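Long-range contacts in muramidase (Sodiomyces alcalophilus, PDB 6ZM8), which hydrolyses the glycan strands of bacterial peptidoglycan as a fungal lysozyme of glycoside hydrolase family 25: residues D15-Y20 against T50-I55; F26-A31 against T89-L94; F54-Y59 against S84-T89; A160-S165 against F178-D183. One frame throughout, in Å; residues are numbered along the deposited sequence. Where two conformers were deposited one is given.

Interaction 1 of 4, residues D15-Y20 against T50-I55; sequences DFARAY and TQNGFI
Phe16, Ala19 and Tyr20, on the first turns of helix 16-22, pack against Asn52 and Phe54 in the turn that links helix 42-51 to strand 55-61, an apolar contact on the outer layer of the TIM-barrel-like fold of family 25. It illustrates how one aromatic ring can fill the angle between a helix and the loop beside it. The Phe16 ring turns its edge to the face of Phe54 in a T-shaped stack, with planes 69° apart and centroids separated by 5.7 Å. From the far end of the Phe54 ring, CZ reaches Ala19 CB at 3.7 Å, while CE1 lies 3.9 Å from Tyr20 CB, near the plane of the Tyr20 ring. The phenol itself extends across the neighbouring backbone, with Tyr20 CD2 3.5 Å from Asn52 O. Asn52 CB rests on Phe16 CB at 3.6 Å; from there CG stands anti to the carbonyl carbon (chi1 -70°), which brings OD1 beside Ala17 CB; its ND2 bonds back to Gly48 O in helix 42-51. An alanine here would probably leave Gly48 O without that amide donor and open a gap beside Ala17. Asp15 caps the start of helix 16-22, its OD1 accepting from Arg18 N at 3.0 Å. The Phe16 carbonyl also serves both sides: its O takes the helical bond from Tyr20 N and lies 3.4 Å from Phe54 CE1, in the plane of that ring.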
loop_
_atom_site.group_PDB
_atom_site.type_symbol
_atom_site.label_atom_id
_atom_site.label_comp_id
_atom_site.label_asym_id
_atom_site.label_seq_id
_atom_site.Cartn_x
_atom_site.Cartn_y
_atom_site.Cartn_z
ATOM N N ASP A 15 -5.544 17.243 8.835
ATOM C CA ASP A 15 -5.005 18.580 8.517
ATOM C C ASP A 15 -3.616 18.389 7.952
ATOM O O ASP A 15 -2.668 18.084 8.695
ATOM C CB ASP A 15 -5.027 19.428 9.761
ATOM C CG ASP A 15 -4.447 20.815 9.588
ATOM O OD1 ASP A 15 -3.724 21.053 8.653
ATOM O OD2 ASP A 15 -4.671 21.625 10.520
ATOM N N PHE A 16 -3.499 18.444 6.644
ATOM C CA PHE A 16 -2.213 18.117 5.999
ATOM C C PHE A 16 -1.147 19.197 6.205
ATOM O O PHE A 16 0.025 18.889 6.190
ATOM C CB PHE A 16 -2.402 17.805 4.514
ATOM C CG PHE A 16 -3.122 16.507 4.283
ATOM C CD1 PHE A 16 -2.406 15.310 4.249
ATOM C CD2 PHE A 16 -4.504 16.463 4.125
ATOM C CE1 PHE A 16 -3.112 14.111 4.019
ATOM C CE2 PHE A 16 -5.192 15.293 3.879
ATOM C CZ PHE A 16 -4.490 14.136 3.818
ATOM N N ALA A 17 -1.563 20.459 6.412
ATOM C CA ALA A 17 -0.564 21.471 6.775
ATOM C C ALA A 17 0.077 21.100 8.125
ATOM O O ALA A 17 1.319 21.193 8.286
ATOM C CB ALA A 17 -1.204 22.842 6.831
ATOM N N ARG A 18 -0.747 20.694 9.081
ATOM C CA ARG A 18 -0.240 20.257 10.378
ATOM C C ARG A 18 0.662 19.020 10.227
ATOM O O ARG A 18 1.711 18.909 10.864
ATOM C CB ARG A 18 -1.406 19.970 11.334
ATOM C CG ARG A 18 -1.022 19.326 12.658
ATOM C CD ARG A 18 -2.264 19.049 13.514
ATOM N NE ARG A 18 -1.940 18.071 14.565
ATOM C CZ ARG A 18 -2.791 17.542 15.434
ATOM N NH1 ARG A 18 -2.363 16.628 16.299
ATOM N NH2 ARG A 18 -4.067 17.892 15.382
ATOM N N ALA A 19 0.240 18.072 9.377
ATOM C CA ALA A 19 1.057 16.878 9.153
ATOM C C ALA A 19 2.412 17.254 8.558
ATOM O O ALA A 19 3.449 16.691 8.960
ATOM C CB ALA A 19 0.310 15.911 8.275
ATOM N N TYR A 20 2.432 18.175 7.593
ATOM C CA TYR A 20 3.718 18.560 7.006
ATOM C C TYR A 20 4.586 19.236 8.094
ATOM O O TYR A 20 5.813 18.985 8.175
ATOM C CB TYR A 20 3.484 19.498 5.806
ATOM C CG TYR A 20 4.739 19.673 4.977
ATOM C CD1 TYR A 20 5.670 20.646 5.283
ATOM C CD2 TYR A 20 4.963 18.864 3.899
ATOM C CE1 TYR A 20 6.828 20.773 4.573
ATOM C CE2 TYR A 20 6.112 19.003 3.147
ATOM C CZ TYR A 20 7.053 19.946 3.492
ATOM O OH TYR A 20 8.209 20.091 2.771
ATOM N N THR A 50 -2.207 16.629 -1.784
ATOM C CA THR A 50 -1.620 17.300 -2.941
ATOM C C THR A 50 -1.344 18.777 -2.617
ATOM O O THR A 50 -0.280 19.309 -2.923
ATOM C CB THR A 50 -2.530 17.183 -4.154
ATOM O OG1 THR A 50 -2.808 15.801 -4.424
ATOM C CG2 THR A 50 -1.888 17.785 -5.392
ATOM N N GLN A 51 -2.344 19.443 -2.042
ATOM C CA GLN A 51 -2.315 20.890 -1.818
ATOM C C GLN A 51 -1.340 21.292 -0.722
ATOM O O GLN A 51 -1.079 22.483 -0.559
ATOM C CB GLN A 51 -3.719 21.384 -1.476
ATOM C CG GLN A 51 -4.653 21.288 -2.659
ATOM C CD GLN A 51 -6.044 21.658 -2.174
ATOM O OE1 GLN A 51 -6.362 21.639 -0.976
ATOM N NE2 GLN A 51 -6.925 21.942 -3.104
ATOM N N ASN A 52 -0.858 20.353 0.060
ATOM C CA ASN A 52 -0.009 20.639 1.229
ATOM C C ASN A 52 1.360 19.988 1.119
ATOM O O ASN A 52 2.060 19.807 2.111
ATOM C CB ASN A 52 -0.736 20.267 2.507
ATOM C CG ASN A 52 -1.872 21.208 2.785
ATOM O OD1 ASN A 52 -1.643 22.323 3.245
ATOM N ND2 ASN A 52 -3.088 20.836 2.420
ATOM N N GLY A 53 1.800 19.740 -0.110
ATOM C CA GLY A 53 3.196 19.394 -0.359
ATOM C C GLY A 53 3.540 17.938 -0.127
ATOM O O GLY A 53 4.733 17.619 -0.108
ATOM N N PHE A 54 2.565 17.069 0.026
ATOM C CA PHE A 54 2.852 15.648 0.206
ATOM C C PHE A 54 3.148 14.934 -1.108
ATOM O O PHE A 54 2.575 15.192 -2.151
ATOM C CB PHE A 54 1.669 14.947 0.880
ATOM C CG PHE A 54 1.727 15.094 2.365
ATOM C CD1 PHE A 54 1.298 16.250 3.001
ATOM C CD2 PHE A 54 2.331 14.115 3.147
ATOM C CE1 PHE A 54 1.509 16.435 4.366
ATOM C CE2 PHE A 54 2.543 14.304 4.500
ATOM C CZ PHE A 54 2.140 15.474 5.104
ATOM N N ILE A 55 4.015 13.931 -0.953
ATOM C CA ILE A 55 4.108 12.793 -1.861
ATOM C C ILE A 55 2.999 11.816 -1.399
ATOM O O ILE A 55 2.845 11.600 -0.192
ATOM C CB ILE A 55 5.520 12.194 -1.800
ATOM C CG1 ILE A 55 6.529 13.209 -2.361
ATOM C CG2 ILE A 55 5.590 10.875 -2.516
ATOM C CD1 ILE A 55 7.981 12.860 -2.184
#

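Interaction 2 of 4, residues F26-A31 against T89-L94; sequences FVYIKA and TLPGAL
Tyr28 of strand 26-33 reaches across the inside of the barrel to segment 89-94, the run that leads into strand 93-95, and meets Leu90, Pro91 and Ala93 there. In the TIM-barrel-like fold of this family, strand 55-61 lies between these two strands in the sheet, so the contact spans a neighbour instead of joining adjacent strands. It is a worked example of a buried polar tip carried on an apolar ring. From CB the side chain leaves the strand with an unusual first torsion (chi1 -94°), and beyond CG its ring atoms meet different partners: CE2 touches Leu90 CD1 at 3.7 Å and CE1 lies 3.9 Å from Ala93 CB. The Leu90 methyl sits over a face of the ring, a CH-pi contact with CD1 4.1 Å from the centroid and 28° off the normal. The same methyl also reaches Phe26 CB, and Leu90 CB lies 3.5 Å from Tyr28 OH. Outside the two segments, Trp158 stacks on the Tyr28 ring and Val133 of strand 133-136 touches Tyr28, Pro91 and Ala93, closing the core around them. At its end the hydroxyl gives its proton to a main-chain acceptor in the run before strand 93-95, so the buried hydroxyl has a partner. This bond, from Tyr28 OH to Pro91 O, is 2.7 Å long and nearly straight onto the carbonyl, with a C=O...donor angle of 165°.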
loop_
_atom_site.group_PDB
_atom_site.type_symbol
_atom_site.label_atom_id
_atom_site.label_comp_id
_atom_site.label_asym_id
_atom_site.label_seq_id
_atom_site.Cartn_x
_atom_site.Cartn_y
_atom_site.Cartn_z
ATOM N N PHE A 26 5.118 11.814 3.286
ATOM C CA PHE A 26 4.330 10.998 2.365
ATOM C C PHE A 26 3.111 10.462 3.114
ATOM O O PHE A 26 3.105 10.341 4.334
ATOM C CB PHE A 26 5.162 9.857 1.748
ATOM C CG PHE A 26 5.591 8.809 2.746
ATOM C CD1 PHE A 26 4.778 7.707 3.014
ATOM C CD2 PHE A 26 6.786 8.958 3.469
ATOM C CE1 PHE A 26 5.146 6.779 3.982
ATOM C CE2 PHE A 26 7.143 8.036 4.432
ATOM C CZ PHE A 26 6.341 6.951 4.687
ATOM N N VAL A 27 2.111 10.107 2.306
ATOM C CA VAL A 27 0.875 9.532 2.848
ATOM C C VAL A 27 0.326 8.539 1.818
ATOM O O VAL A 27 0.306 8.821 0.632
ATOM C CB VAL A 27 -0.128 10.632 3.227
ATOM C CG1 VAL A 27 -0.559 11.465 2.023
ATOM C CG2 VAL A 27 -1.348 10.053 3.963
ATOM N N TYR A 28 -0.161 7.409 2.334
ATOM C CA TYR A 28 -0.975 6.463 1.565
ATOM C C TYR A 28 -2.425 6.574 2.020
ATOM O O TYR A 28 -2.713 6.695 3.207
ATOM C CB TYR A 28 -0.477 5.011 1.716
ATOM C CG TYR A 28 0.484 4.568 0.643
ATOM C CD1 TYR A 28 0.027 4.326 -0.641
ATOM C CD2 TYR A 28 1.834 4.373 0.906
ATOM C CE1 TYR A 28 0.884 3.895 -1.657
ATOM C CE2 TYR A 28 2.708 3.933 -0.100
ATOM C CZ TYR A 28 2.223 3.702 -1.380
ATOM O OH TYR A 28 3.127 3.296 -2.330
ATOM N N ILE A 29 -3.330 6.486 1.041
ATOM C CA ILE A 29 -4.745 6.798 1.252
ATOM C C ILE A 29 -5.574 5.671 0.654
ATOM O O ILE A 29 -5.406 5.315 -0.513
ATOM C CB ILE A 29 -5.098 8.136 0.578
ATOM C CG1 ILE A 29 -4.236 9.265 1.154
ATOM C CG2 ILE A 29 -6.582 8.445 0.743
ATOM C CD1 ILE A 29 -4.294 10.554 0.345
ATOM N N LYS A 30 -6.513 5.115 1.432
ATOM C CA LYS A 30 -7.321 4.026 0.894
ATOM C C LYS A 30 -8.189 4.532 -0.246
ATOM O O LYS A 30 -8.940 5.520 -0.095
ATOM C CB LYS A 30 -8.235 3.437 1.955
ATOM C CG LYS A 30 -8.995 2.202 1.445
ATOM C CD LYS A 30 -9.734 1.472 2.538
ATOM C CE LYS A 30 -10.538 0.305 1.981
ATOM N NZ LYS A 30 -11.200 -0.436 3.058
ATOM N N ALA A 31 -8.145 3.829 -1.383
ATOM C CA ALA A 31 -9.005 4.133 -2.523
ATOM C C ALA A 31 -10.131 3.125 -2.624
ATOM O O ALA A 31 -11.322 3.551 -2.737
ATOM C CB ALA A 31 -8.226 4.189 -3.821
ATOM N N THR A 89 3.682 11.192 -6.912
ATOM C CA THR A 89 2.711 10.103 -6.901
ATOM C C THR A 89 3.433 8.797 -6.678
ATOM O O THR A 89 4.243 8.349 -7.499
ATOM C CB THR A 89 1.887 10.050 -8.197
ATOM O OG1 THR A 89 1.386 11.347 -8.525
ATOM C CG2 THR A 89 0.704 9.127 -8.015
ATOM N N LEU A 90 3.168 8.169 -5.529
ATOM C CA LEU A 90 3.717 6.854 -5.270
ATOM C C LEU A 90 2.981 5.815 -6.117
ATOM O O LEU A 90 1.788 5.968 -6.424
ATOM C CB LEU A 90 3.545 6.502 -3.783
ATOM C CG LEU A 90 4.376 7.393 -2.847
ATOM C CD1 LEU A 90 3.968 7.173 -1.399
ATOM C CD2 LEU A 90 5.857 7.173 -3.040
ATOM N N PRO A 91 3.646 4.709 -6.461
ATOM C CA PRO A 91 2.915 3.596 -7.048
ATOM C C PRO A 91 1.841 3.131 -6.060
ATOM O O PRO A 91 2.036 3.140 -4.846
ATOM C CB PRO A 91 3.993 2.532 -7.259
ATOM C CG PRO A 91 5.018 2.855 -6.163
ATOM C CD PRO A 91 5.041 4.356 -6.098
ATOM N N GLY A 92 0.705 2.692 -6.600
ATOM C CA GLY A 92 -0.353 2.185 -5.746
ATOM C C GLY A 92 0.128 0.963 -4.957
ATOM O O GLY A 92 1.008 0.205 -5.406
ATOM N N ALA A 93 -0.508 0.763 -3.803
ATOM C CA ALA A 93 -0.192 -0.366 -2.942
ATOM C C ALA A 93 -1.347 -1.354 -2.887
ATOM O O ALA A 93 -2.531 -0.987 -2.756
ATOM C CB ALA A 93 0.125 0.098 -1.525
ATOM N N LEU A 94 -0.979 -2.643 -2.953
ATOM C CA LEU A 94 -1.882 -3.765 -2.748
ATOM C C LEU A 94 -1.820 -4.135 -1.258
ATOM O O LEU A 94 -0.788 -4.624 -0.789
ATOM C CB LEU A 94 -1.437 -4.942 -3.600
ATOM C CG LEU A 94 -2.261 -6.215 -3.403
ATOM C CD1 LEU A 94 -3.714 -6.020 -3.832
ATOM C CD2 LEU A 94 -1.632 -7.365 -4.166
#

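Interaction 3 of 4, residues F54-Y59 against S84-T89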
loop_
_atom_site.group_PDB
_atom_site.type_symbol
_atom_site.label_atom_id
_atom_site.label_comp_id
_atom_site.label_asym_id
_atom_site.label_seq_id
_atom_site.Cartn_x
_atom_site.Cartn_y
_atom_site.Cartn_z
ATOM N N PHE A 54 2.565 17.069 0.026
ATOM C CA PHE A 54 2.852 15.648 0.206
ATOM C C PHE A 54 3.148 14.934 -1.108
ATOM O O PHE A 54 2.575 15.192 -2.151
ATOM C CB PHE A 54 1.669 14.947 0.880
ATOM C CG PHE A 54 1.727 15.094 2.365
ATOM C CD1 PHE A 54 1.298 16.250 3.001
ATOM C CD2 PHE A 54 2.331 14.115 3.147
ATOM C CE1 PHE A 54 1.509 16.435 4.366
ATOM C CE2 PHE A 54 2.543 14.304 4.500
ATOM C CZ PHE A 54 2.140 15.474 5.104
ATOM N N ILE A 55 4.015 13.931 -0.953
ATOM C CA ILE A 55 4.108 12.793 -1.861
ATOM C C ILE A 55 2.999 11.816 -1.399
ATOM O O ILE A 55 2.845 11.600 -0.192
ATOM C CB ILE A 55 5.520 12.194 -1.800
ATOM C CG1 ILE A 55 6.529 13.209 -2.361
ATOM C CG2 ILE A 55 5.590 10.875 -2.516
ATOM C CD1 ILE A 55 7.981 12.860 -2.184
ATOM N N ARG A 56 2.195 11.312 -2.318
ATOM C CA ARG A 56 1.021 10.537 -1.904
ATOM C C ARG A 56 0.783 9.392 -2.852
ATOM O O ARG A 56 1.103 9.462 -4.045
ATOM C CB ARG A 56 -0.237 11.402 -1.731
ATOM C CG ARG A 56 -0.804 12.009 -3.004
ATOM C CD ARG A 56 -0.105 13.298 -3.446
ATOM N NE ARG A 56 -0.759 13.918 -4.585
ATOM C CZ ARG A 56 -0.611 13.544 -5.857
ATOM N NH1 ARG A 56 0.275 12.612 -6.185
ATOM N NH2 ARG A 56 -1.336 14.114 -6.791
ATOM N N GLY A 57 0.164 8.350 -2.319
ATOM C CA GLY A 57 -0.301 7.236 -3.109
ATOM C C GLY A 57 -1.617 6.716 -2.562
ATOM O O GLY A 57 -2.073 7.124 -1.490
ATOM N N ALA A 58 -2.173 5.772 -3.312
ATOM C CA ALA A 58 -3.419 5.123 -2.968
ATOM C C ALA A 58 -3.172 3.662 -2.640
ATOM O O ALA A 58 -2.180 3.071 -3.118
ATOM C CB ALA A 58 -4.376 5.209 -4.143
ATOM N N TYR A 59 -4.097 3.040 -1.900
ATOM C CA TYR A 59 -4.026 1.595 -1.688
ATOM C C TYR A 59 -5.375 0.936 -1.907
ATOM O O TYR A 59 -6.464 1.570 -1.828
ATOM C CB TYR A 59 -3.384 1.212 -0.346
ATOM C CG TYR A 59 -4.175 1.475 0.909
ATOM C CD1 TYR A 59 -5.074 0.548 1.406
ATOM C CD2 TYR A 59 -3.963 2.641 1.656
ATOM C CE1 TYR A 59 -5.732 0.740 2.619
ATOM C CE2 TYR A 59 -4.617 2.860 2.871
ATOM C CZ TYR A 59 -5.500 1.888 3.348
ATOM O OH TYR A 59 -6.149 2.083 4.545
ATOM N N SER A 84 1.010 9.060 -12.119
ATOM C CA SER A 84 1.647 9.906 -13.153
ATOM C C SER A 84 3.017 10.282 -12.602
ATOM O O SER A 84 3.217 10.338 -11.394
ATOM C CB SER A 84 0.816 11.072 -13.594
ATOM O OG SER A 84 0.865 12.115 -12.650
ATOM N N LYS A 85 3.912 10.570 -13.537
ATOM C CA LYS A 85 5.353 10.792 -13.320
ATOM C C LYS A 85 5.598 12.286 -12.994
ATOM O O LYS A 85 6.351 12.967 -13.649
ATOM C CB LYS A 85 6.197 10.316 -14.499
ATOM C CG LYS A 85 7.668 10.114 -14.105
ATOM C CD LYS A 85 8.598 10.200 -15.299
ATOM C CE LYS A 85 10.051 10.004 -14.974
ATOM N NZ LYS A 85 10.345 8.586 -14.655
ATOM N N ASP A 86 5.011 12.729 -11.906
ATOM C CA ASP A 86 5.049 14.138 -11.463
ATOM C C ASP A 86 5.910 14.320 -10.246
ATOM O O ASP A 86 5.995 15.433 -9.720
ATOM C CB ASP A 86 3.646 14.706 -11.260
ATOM C CG ASP A 86 2.775 13.964 -10.231
ATOM O OD1 ASP A 86 3.321 13.015 -9.601
ATOM O OD2 ASP A 86 1.522 14.280 -10.095
ATOM N N GLY A 87 6.599 13.262 -9.802
ATOM C CA GLY A 87 7.493 13.310 -8.641
ATOM C C GLY A 87 6.784 13.261 -7.319
ATOM O O GLY A 87 7.464 13.215 -6.304
ATOM N N ILE A 88 5.432 13.232 -7.318
ATOM C CA ILE A 88 4.709 13.261 -6.062
ATOM C C ILE A 88 3.688 12.124 -5.960
ATOM O O ILE A 88 2.927 12.105 -4.998
ATOM C CB ILE A 88 4.023 14.607 -5.792
ATOM C CG1 ILE A 88 3.000 14.969 -6.854
ATOM C CG2 ILE A 88 5.084 15.696 -5.598
ATOM C CD1 ILE A 88 2.016 16.041 -6.420
ATOM N N THR A 89 3.682 11.192 -6.912
ATOM C CA THR A 89 2.711 10.103 -6.901
ATOM C C THR A 89 3.433 8.797 -6.678
ATOM O O THR A 89 4.243 8.349 -7.499
ATOM C CB THR A 89 1.887 10.050 -8.197
ATOM O OG1 THR A 89 1.386 11.347 -8.525
ATOM C CG2 THR A 89 0.704 9.127 -8.015
HETATM O O HOH W 1 -0.752 13.410 -9.514
#
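Arg56 bends its side chain so that Ile88 covers a face of the guanidinium and Thr89 meets its edge, showing how a loop can fix a buried guanidinium. Its CG stands between the backbone N and the carbonyl carbon (chi1 67°), and a bend at chi2 (-82°) turns the chain toward segment 84-89. Arg56 NH1 bonds to Thr89 OG1 at 2.9 Å, in the guanidinium plane. Ile88 O accepts from Arg56 N at 2.9 Å with an angle of 167° and weakly from NH1, so one oxygen is approached by both ends of the arginine. Ile88, its CG1 likewise between N and carbonyl carbon, sets CD1 over the centre of the guanidinium, 3.7 Å above its plane. In the Asx turn of Asp86, OD1 accepts from Ile88 N and, through its syn lone pair, from Thr89 OG1 at 2.8 Å. Asp86 OD2 stays 4.4 Å from Arg56 NH2, beyond a salt bridge, but a water links the two. Arg56 NE bonds to Thr50 of helix 42-51. The loop after helix 69-78 is thus tied to strand 55-61, with Tyr46 of helix 42-51 against Arg56 and Thr89, and Arg202 of helix 198-206 against Ile55 and Ile88.

Interaction 4 of 4, residues A160-S165 against F178-D183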
loop_
_atom_site.group_PDB
_atom_site.type_symbol
_atom_site.label_atom_id
_atom_site.label_comp_id
_atom_site.label_asym_id
_atom_site.label_seq_id
_atom_site.Cartn_x
_atom_site.Cartn_y
_atom_site.Cartn_z
ATOM N N ALA A 160 4.068 -4.430 7.871
ATOM C CA ALA A 160 3.426 -3.954 9.091
ATOM C C ALA A 160 3.894 -4.796 10.290
ATOM O O ALA A 160 3.782 -6.022 10.278
ATOM C CB ALA A 160 1.929 -3.989 8.984
ATOM N N ARG A 161 4.349 -4.091 11.331
ATOM C CA ARG A 161 4.672 -4.735 12.612
ATOM C C ARG A 161 4.771 -3.614 13.655
ATOM O O ARG A 161 5.667 -2.760 13.553
ATOM C CB ARG A 161 5.974 -5.512 12.577
ATOM C CG ARG A 161 6.215 -6.267 13.885
ATOM C CD ARG A 161 7.589 -6.851 13.989
ATOM N NE ARG A 161 7.692 -7.742 15.107
ATOM C CZ ARG A 161 8.772 -7.888 15.809
ATOM N NH1 ARG A 161 9.841 -7.139 15.702
ATOM N NH2 ARG A 161 8.839 -8.870 16.674
ATOM N N TYR A 162 3.883 -3.623 14.622
ATOM C CA TYR A 162 3.849 -2.534 15.612
ATOM C C TYR A 162 4.703 -2.983 16.794
ATOM O O TYR A 162 4.234 -3.622 17.745
ATOM C CB TYR A 162 2.424 -2.179 16.030
ATOM C CG TYR A 162 1.496 -1.827 14.899
ATOM C CD1 TYR A 162 1.954 -1.552 13.594
ATOM C CD2 TYR A 162 0.144 -1.797 15.116
ATOM C CE1 TYR A 162 1.068 -1.290 12.573
ATOM C CE2 TYR A 162 -0.757 -1.540 14.097
ATOM C CZ TYR A 162 -0.292 -1.306 12.813
ATOM O OH TYR A 162 -1.210 -1.072 11.840
ATOM N N ALA A 163 5.993 -2.695 16.681
ATOM C CA ALA A 163 7.013 -3.174 17.595
ATOM C C ALA A 163 8.203 -2.249 17.503
ATOM O O ALA A 163 8.278 -1.383 16.631
ATOM C CB ALA A 163 7.436 -4.600 17.282
ATOM N N SER A 164 9.161 -2.458 18.391
ATOM C CA SER A 164 10.328 -1.569 18.465
ATOM C C SER A 164 11.282 -1.789 17.304
ATOM O O SER A 164 12.119 -0.896 17.063
ATOM C CB SER A 164 11.059 -1.783 19.800
ATOM O OG SER A 164 11.473 -3.136 19.916
ATOM N N SER A 165 11.168 -2.910 16.599
ATOM C CA SER A 165 11.982 -3.144 15.401
ATOM C C SER A 165 11.086 -3.821 14.367
ATOM O O SER A 165 10.024 -4.395 14.691
ATOM C CB SER A 165 13.230 -3.940 15.665
ATOM O OG SER A 165 12.805 -5.220 16.055
ATOM N N PHE A 178 8.674 0.550 2.974
ATOM C CA PHE A 178 7.932 1.231 4.031
ATOM C C PHE A 178 7.731 0.231 5.184
ATOM O O PHE A 178 7.558 -0.962 4.947
ATOM C CB PHE A 178 6.552 1.697 3.533
ATOM C CG PHE A 178 6.616 2.685 2.388
ATOM C CD1 PHE A 178 6.894 4.024 2.627
ATOM C CD2 PHE A 178 6.377 2.263 1.083
ATOM C CE1 PHE A 178 6.897 4.936 1.577
ATOM C CE2 PHE A 178 6.398 3.169 0.039
ATOM C CZ PHE A 178 6.649 4.514 0.290
ATOM N N TRP A 179 7.666 0.775 6.397
ATOM C CA TRP A 179 7.375 -0.006 7.606
ATOM C C TRP A 179 6.280 0.730 8.367
ATOM O O TRP A 179 6.471 1.875 8.805
ATOM C CB TRP A 179 8.633 -0.145 8.476
ATOM C CG TRP A 179 8.395 -0.742 9.835
ATOM C CD1 TRP A 179 7.378 -1.533 10.283
ATOM C CD2 TRP A 179 9.258 -0.509 10.971
ATOM N NE1 TRP A 179 7.551 -1.833 11.602
ATOM C CE2 TRP A 179 8.678 -1.199 12.065
ATOM C CE3 TRP A 179 10.439 0.209 11.177
ATOM C CZ2 TRP A 179 9.205 -1.139 13.356
ATOM C CZ3 TRP A 179 10.969 0.266 12.434
ATOM C CH2 TRP A 179 10.348 -0.395 13.512
ATOM N N GLN A 180 5.116 0.081 8.484
ATOM C CA GLN A 180 4.007 0.586 9.294
ATOM C C GLN A 180 4.258 0.099 10.734
ATOM O O GLN A 180 4.165 -1.091 11.014
ATOM C CB GLN A 180 2.676 0.061 8.785
ATOM C CG GLN A 180 1.500 0.866 9.340
ATOM C CD GLN A 180 0.210 0.209 8.893
ATOM O OE1 GLN A 180 -0.103 -0.909 9.353
ATOM N NE2 GLN A 180 -0.495 0.817 7.965
ATOM N N TYR A 181 4.595 1.055 11.605
ATOM C CA TYR A 181 5.126 0.728 12.926
ATOM C C TYR A 181 4.171 1.082 14.073
ATOM O O TYR A 181 4.434 0.671 15.196
ATOM C CB TYR A 181 6.525 1.326 13.138
ATOM C CG TYR A 181 6.555 2.832 13.184
ATOM C CD1 TYR A 181 6.586 3.600 12.014
ATOM C CD2 TYR A 181 6.569 3.504 14.395
ATOM C CE1 TYR A 181 6.606 4.992 12.066
ATOM C CE2 TYR A 181 6.597 4.882 14.459
ATOM C CZ TYR A 181 6.589 5.633 13.289
ATOM O OH TYR A 181 6.569 6.995 13.402
ATOM N N ASN A 182 3.069 1.787 13.794
ATOM C CA ASN A 182 2.008 1.918 14.782
ATOM C C ASN A 182 0.713 2.264 14.048
ATOM O O ASN A 182 0.721 2.600 12.872
ATOM C CB ASN A 182 2.357 2.926 15.908
ATOM C CG ASN A 182 2.433 4.357 15.442
ATOM O OD1 ASN A 182 1.525 4.866 14.769
ATOM N ND2 ASN A 182 3.501 5.040 15.821
ATOM N N ASP A 183 -0.384 2.159 14.808
ATOM C CA ASP A 183 -1.709 2.590 14.372
ATOM C C ASP A 183 -2.181 3.818 15.151
ATOM O O ASP A 183 -3.397 3.973 15.421
ATOM C CB ASP A 183 -2.720 1.471 14.385
ATOM C CG ASP A 183 -2.952 0.820 15.727
ATOM O OD1 ASP A 183 -2.372 1.248 16.715
ATOM O OD2 ASP A 183 -3.759 -0.138 15.774
#
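Tyr162 and Trp179 reach across where strand 157-160 ends beside its parallel neighbour, strand 178-182, at the rim of the TIM-barrel-like sheet. The pair exemplifies how aromatic groups prolong a strand pairing: Ala160 bridges Gln180, and Arg161 N bonds to Gln180 O at 3.0 Å. The Tyr162 ring lies with one face on Asn182 and Asp183, Asn182 C 3.8 Å above its centre and Asp183 CB 3.6 Å from Tyr162 CE2, toward the rim of the same face. Ring and Gln180 amide planes are 54° apart, and the hydroxyl meets OE1 from above the amide plane. Trp179 works by its edge. Its chi1 of 171° carries the indole away from its own backbone N and brings the ring edge to segment 160-165, where NE1 donates to Arg161 O at 2.9 Å, on an in-plane lone pair. Trp179 CZ2 continues along the loop to Ala163 O and Ser165 C, both at 3.4 Å. A leucine in its place would probably leave Arg161 O without this donor and the chain at 163-165 without the ring edge it packs on. Gln180 OE1 also accepts from Tyr135 OH, and its bond from Tyr162 OH is 2.7 Å long.

The four contacts sample one barrel from outer helices to interior and rim. Interactions 1 and 3 share Phe54 and Ile55, and Thr50 OG1 bonds to Arg56 NE at 2.8 Å, joining helix 42-51 to the strand it precedes. Interactions 2 and 3 share Thr89, their centres about 7 Å apart; the pairing goes on with the bond from Leu90 N to Arg56 O, 2.9 Å. Phe178, in a segment of interaction 4, packs on Phe26 of interaction 2, CE1 to CE1 3.5 Å. In TIM-barrel glycosidases the active site lies at the C-terminal strand ends, probably nearer to interaction 4 than to interactions 1 and 3, whose centres are about 22 Å from its own.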